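Local structure of lectin-related NK cell receptor LY49L1 (Mus musculus, 3G8K) at residues 31-42 / 117-127. The protein is a natural killer cell receptor of the Ly49 family, whose C-type lectin-like domain, the part described here, probably recognises MHC class I molecules. The protein carries 1 engineered substitution. Numbering follows the deposited sequence.
Sequences CKQTCQISSLSL and FICICGKRLDK
The carbonyl oxygen of Gly122 is gripped twice: by the backbone N of Ser41, at 3.2 Å from Gly122 O, and by a water that also accepts from Lys127 NZ. The backbone donor sits 18° out of the carbonyl plane. Its counterpart is shorter and straighter, with Gly122 N 2.9 Å from Ser41 O, and the same Ser41 oxygen takes a CA-H...O contact from Cys121. Ser41 and Gly122 thus form one antiparallel hydrogen-bonded pair, followed by the non-hydrogen-bonded pair of Leu42 and Cys121.

Strand pairing is reinforced covalently at the helix just before it. Cys31 and Cys35, one turn apart on helix 28-37, reach alternate residues of strand 118-124: the SG atoms of Cys31 and Cys119 are bonded at 2.0 Å, and Cys35 is likewise joined to Cys121. Two disulfides clamp the two together, the axes of segments 31-37 and 118-124 crossing at -41°, a link between first helix and last strand that is a hallmark of the C-type lectin-like fold, here doubled by a second disulfide. Strand 118-124 also pairs with strand 17-21, antiparallel, and with strand 62-70, parallel.

Between helix and short strand, a Schellman motif with Ser39 at positive phi ends the helix and turns the chain back toward the sheet. Leu40 CB and CD1 both lie 3.7 Å from Cys121 CB. Its other methyl, CD2, lies 3.8 Å from Lys123 CB, the two side chains crossing at about a right angle. With CG anti to the backbone N (chi1 -167°) and an extended chain beyond, Lys123 carries its ammonium past Leu40 to a water held by Ser38 O. Outside the pair, Phe7 and Tyr20 also touch the Leu40 side chain.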
loop_
_atom_site.group_PDB
_atom_site.type_symbol
_atom_site.label_atom_id
_atom_site.label_comp_id
_atom_site.label_asym_id
_atom_site.label_seq_id
_atom_site.Cartn_x
_atom_site.Cartn_y
_atom_site.Cartn_z
ATOM N N CYS A 31 17.107 -0.365 -13.148
ATOM C CA CYS A 31 16.084 -0.767 -12.219
ATOM C C CYS A 31 16.180 -2.265 -12.051
ATOM O O CYS A 31 15.957 -2.811 -10.973
ATOM C CB CYS A 31 14.659 -0.446 -12.787
ATOM S SG CYS A 31 14.020 1.165 -12.449
ATOM N N LYS A 32 16.387 -2.935 -13.155
ATOM C CA LYS A 32 16.498 -4.378 -13.118
ATOM C C LYS A 32 17.684 -4.699 -12.211
ATOM O O LYS A 32 17.556 -5.513 -11.262
ATOM C CB LYS A 32 16.658 -4.953 -14.511
ATOM C CG LYS A 32 16.571 -6.425 -14.480
ATOM C CD LYS A 32 17.623 -7.079 -15.298
ATOM C CE LYS A 32 17.103 -8.476 -15.559
ATOM N NZ LYS A 32 18.118 -9.408 -16.025
ATOM N N GLN A 33 18.810 -4.026 -12.447
ATOM C CA GLN A 33 19.924 -4.276 -11.573
ATOM C C GLN A 33 19.824 -3.783 -10.116
ATOM O O GLN A 33 20.329 -4.440 -9.227
ATOM C CB GLN A 33 21.265 -3.960 -12.258
ATOM C CG GLN A 33 21.852 -5.255 -12.952
ATOM C CD GLN A 33 23.186 -5.754 -12.361
ATOM O OE1 GLN A 33 23.659 -5.257 -11.317
ATOM N NE2 GLN A 33 23.822 -6.716 -13.054
ATOM N N THR A 34 19.145 -2.666 -9.868
ATOM C CA THR A 34 18.852 -2.210 -8.495
ATOM C C THR A 34 17.922 -3.168 -7.741
ATOM O O THR A 34 18.204 -3.549 -6.625
ATOM C CB THR A 34 18.259 -0.826 -8.484
ATOM O OG1 THR A 34 19.192 0.069 -9.097
ATOM C CG2 THR A 34 17.964 -0.352 -7.073
ATOM N N CYS A 35 16.826 -3.608 -8.341
ATOM C CA CYS A 35 16.045 -4.639 -7.671
ATOM C C CYS A 35 16.991 -5.780 -7.248
ATOM O O CYS A 35 16.946 -6.259 -6.114
ATOM C CB CYS A 35 14.894 -5.121 -8.572
ATOM S SG CYS A 35 13.668 -3.784 -8.858
ATOM N N GLN A 36 17.861 -6.198 -8.161
ATOM C CA GLN A 36 18.680 -7.408 -7.985
ATOM C C GLN A 36 19.743 -7.398 -6.887
ATOM O O GLN A 36 19.745 -8.283 -6.025
ATOM C CB GLN A 36 19.148 -7.981 -9.330
ATOM C CG GLN A 36 18.253 -9.168 -9.630
ATOM C CD GLN A 36 18.077 -9.540 -11.064
ATOM O OE1 GLN A 36 16.900 -9.794 -11.531
ATOM N NE2 GLN A 36 19.213 -9.604 -11.803
ATOM N N ILE A 37 20.569 -6.349 -6.825
ATOM C CA ILE A 37 21.521 -6.235 -5.726
ATOM C C ILE A 37 20.859 -6.360 -4.336
ATOM O O ILE A 37 21.521 -6.733 -3.332
ATOM C CB ILE A 37 22.478 -4.975 -5.853
ATOM C CG1 ILE A 37 21.782 -3.696 -5.477
ATOM C CG2 ILE A 37 23.019 -4.848 -7.266
ATOM C CD1 ILE A 37 22.514 -2.446 -6.062
ATOM N N SER A 38 19.561 -6.077 -4.267
ATOM C CA SER A 38 18.833 -6.241 -3.020
ATOM C C SER A 38 18.010 -7.547 -2.901
ATOM O O SER A 38 17.088 -7.609 -2.094
ATOM C CB SER A 38 17.926 -5.037 -2.817
ATOM O OG SER A 38 18.681 -3.892 -2.419
ATOM N N SER A 39 18.350 -8.576 -3.681
ATOM C CA SER A 39 17.613 -9.857 -3.753
ATOM C C SER A 39 16.117 -9.776 -4.053
ATOM O O SER A 39 15.354 -10.719 -3.721
ATOM C CB SER A 39 17.843 -10.707 -2.489
ATOM O OG SER A 39 19.248 -10.742 -2.174
ATOM N N LEU A 40 15.707 -8.687 -4.714
ATOM C CA LEU A 40 14.323 -8.482 -5.218
ATOM C C LEU A 40 14.407 -8.728 -6.731
ATOM O O LEU A 40 15.415 -9.213 -7.212
ATOM C CB LEU A 40 13.882 -7.047 -4.904
ATOM C CG LEU A 40 14.045 -6.501 -3.487
ATOM C CD1 LEU A 40 13.708 -4.966 -3.297
ATOM C CD2 LEU A 40 13.279 -7.353 -2.445
ATOM N N SER A 41 13.373 -8.438 -7.494
ATOM C CA SER A 41 13.499 -8.543 -8.909
ATOM C C SER A 41 12.547 -7.570 -9.517
ATOM O O SER A 41 11.472 -7.349 -8.989
ATOM C CB SER A 41 13.216 -9.969 -9.396
ATOM O OG SER A 41 11.835 -10.169 -9.343
ATOM N N LEU A 42 12.946 -6.922 -10.618
ATOM C CA LEU A 42 12.021 -6.025 -11.265
ATOM C C LEU A 42 10.678 -6.734 -11.457
ATOM O O LEU A 42 10.652 -7.849 -11.973
ATOM C CB LEU A 42 12.616 -5.548 -12.614
ATOM C CG LEU A 42 12.114 -4.196 -13.200
ATOM C CD1 LEU A 42 11.995 -3.076 -12.221
ATOM C CD2 LEU A 42 13.038 -3.737 -14.335
ATOM N N PHE A 117 12.056 5.825 -15.050
ATOM C CA PHE A 117 10.797 5.659 -14.273
ATOM C C PHE A 117 11.079 5.028 -12.865
ATOM O O PHE A 117 12.167 4.504 -12.617
ATOM C CB PHE A 117 9.743 4.829 -15.103
ATOM C CG PHE A 117 9.327 5.544 -16.386
ATOM C CD1 PHE A 117 9.773 5.124 -17.617
ATOM C CD2 PHE A 117 8.538 6.673 -16.328
ATOM C CE1 PHE A 117 9.406 5.786 -18.791
ATOM C CE2 PHE A 117 8.197 7.359 -17.493
ATOM C CZ PHE A 117 8.618 6.884 -18.720
ATOM N N ILE A 118 10.124 5.158 -11.945
ATOM C CA ILE A 118 10.199 4.491 -10.632
ATOM C C ILE A 118 10.327 2.981 -10.857
ATOM O O ILE A 118 9.576 2.434 -11.606
ATOM C CB ILE A 118 9.014 4.827 -9.720
ATOM C CG1 ILE A 118 8.930 6.356 -9.413
ATOM C CG2 ILE A 118 9.113 4.071 -8.323
ATOM C CD1 ILE A 118 10.232 6.898 -8.826
ATOM N N CYS A 119 11.278 2.333 -10.197
ATOM C CA CYS A 119 11.332 0.841 -10.150
ATOM C C CYS A 119 10.359 0.264 -9.132
ATOM O O CYS A 119 10.328 0.654 -7.966
ATOM C CB CYS A 119 12.772 0.303 -9.872
ATOM S SG CYS A 119 14.138 1.367 -10.444
ATOM N N ILE A 120 9.509 -0.658 -9.584
ATOM C CA ILE A 120 8.821 -1.463 -8.609
ATOM C C ILE A 120 9.433 -2.873 -8.690
ATOM O O ILE A 120 9.431 -3.526 -9.785
ATOM C CB ILE A 120 7.299 -1.430 -8.730
ATOM C CG1 ILE A 120 6.651 -2.332 -7.693
ATOM C CG2 ILE A 120 6.820 -1.859 -10.134
ATOM C CD1 ILE A 120 5.109 -2.251 -7.779
ATOM N N CYS A 121 10.035 -3.261 -7.551
ATOM C CA CYS A 121 10.636 -4.581 -7.310
ATOM C C CYS A 121 9.670 -5.530 -6.590
ATOM O O CYS A 121 9.074 -5.166 -5.626
ATOM C CB CYS A 121 11.837 -4.424 -6.427
ATOM S SG CYS A 121 13.020 -3.172 -7.025
ATOM N N GLY A 122 9.474 -6.747 -7.047
ATOM C CA GLY A 122 8.689 -7.665 -6.218
ATOM C C GLY A 122 9.546 -8.753 -5.571
ATOM O O GLY A 122 10.626 -9.091 -6.066
ATOM N N LYS A 123 9.051 -9.293 -4.472
ATOM C CA LYS A 123 9.589 -10.446 -3.752
ATOM C C LYS A 123 8.433 -11.198 -3.072
ATOM O O LYS A 123 7.692 -10.640 -2.296
ATOM C CB LYS A 123 10.662 -10.071 -2.722
ATOM C CG LYS A 123 11.484 -11.307 -2.158
ATOM C CD LYS A 123 12.443 -10.828 -1.051
ATOM C CE LYS A 123 13.238 -11.930 -0.374
ATOM N NZ LYS A 123 13.840 -11.355 0.894
ATOM N N ARG A 124 8.239 -12.466 -3.469
ATOM C CA ARG A 124 7.327 -13.353 -2.800
ATOM C C ARG A 124 7.747 -13.647 -1.379
ATOM O O ARG A 124 8.920 -13.610 -1.019
ATOM C CB ARG A 124 7.160 -14.655 -3.593
ATOM C CG ARG A 124 6.332 -14.440 -4.744
ATOM C CD ARG A 124 6.212 -15.702 -5.564
ATOM N NE ARG A 124 5.806 -16.902 -4.840
ATOM C CZ ARG A 124 4.715 -17.608 -5.166
ATOM N NH1 ARG A 124 3.930 -17.163 -6.141
ATOM N NH2 ARG A 124 4.395 -18.732 -4.529
ATOM N N LEU A 125 6.760 -13.928 -0.561
ATOM C CA LEU A 125 7.004 -14.187 0.841
ATOM C C LEU A 125 7.620 -15.604 1.115
ATOM O O LEU A 125 8.256 -15.855 2.153
ATOM C CB LEU A 125 5.701 -13.868 1.605
ATOM C CG LEU A 125 5.506 -12.530 2.320
ATOM C CD1 LEU A 125 6.284 -11.454 1.771
ATOM C CD2 LEU A 125 4.080 -12.093 2.361
ATOM N N ASP A 126 7.400 -16.535 0.181
ATOM C CA ASP A 126 8.060 -17.820 0.150
ATOM C C ASP A 126 9.402 -17.809 -0.670
ATOM O O ASP A 126 9.827 -18.856 -1.152
ATOM C CB ASP A 126 7.090 -18.913 -0.363
ATOM C CG ASP A 126 6.574 -18.652 -1.737
ATOM O OD1 ASP A 126 5.623 -19.356 -2.150
ATOM O OD2 ASP A 126 7.092 -17.788 -2.470
ATOM N N LYS A 127 10.095 -16.651 -0.757
ATOM C CA LYS A 127 11.364 -16.607 -1.476
ATOM C C LYS A 127 12.525 -16.578 -0.495
ATOM O O LYS A 127 12.620 -15.695 0.354
ATOM C CB LYS A 127 11.446 -15.541 -2.603
ATOM C CG LYS A 127 12.904 -15.103 -2.910
ATOM C CD LYS A 127 13.198 -14.760 -4.376
ATOM C CE LYS A 127 14.251 -13.590 -4.493
ATOM N NZ LYS A 127 14.436 -12.929 -5.883
HETATM O O HOH W 1 15.492 -9.414 -0.072
HETATM O O HOH W 2 16.627 -11.383 -7.940
HETATM O O HOH W 3 11.980 -11.932 -6.384
#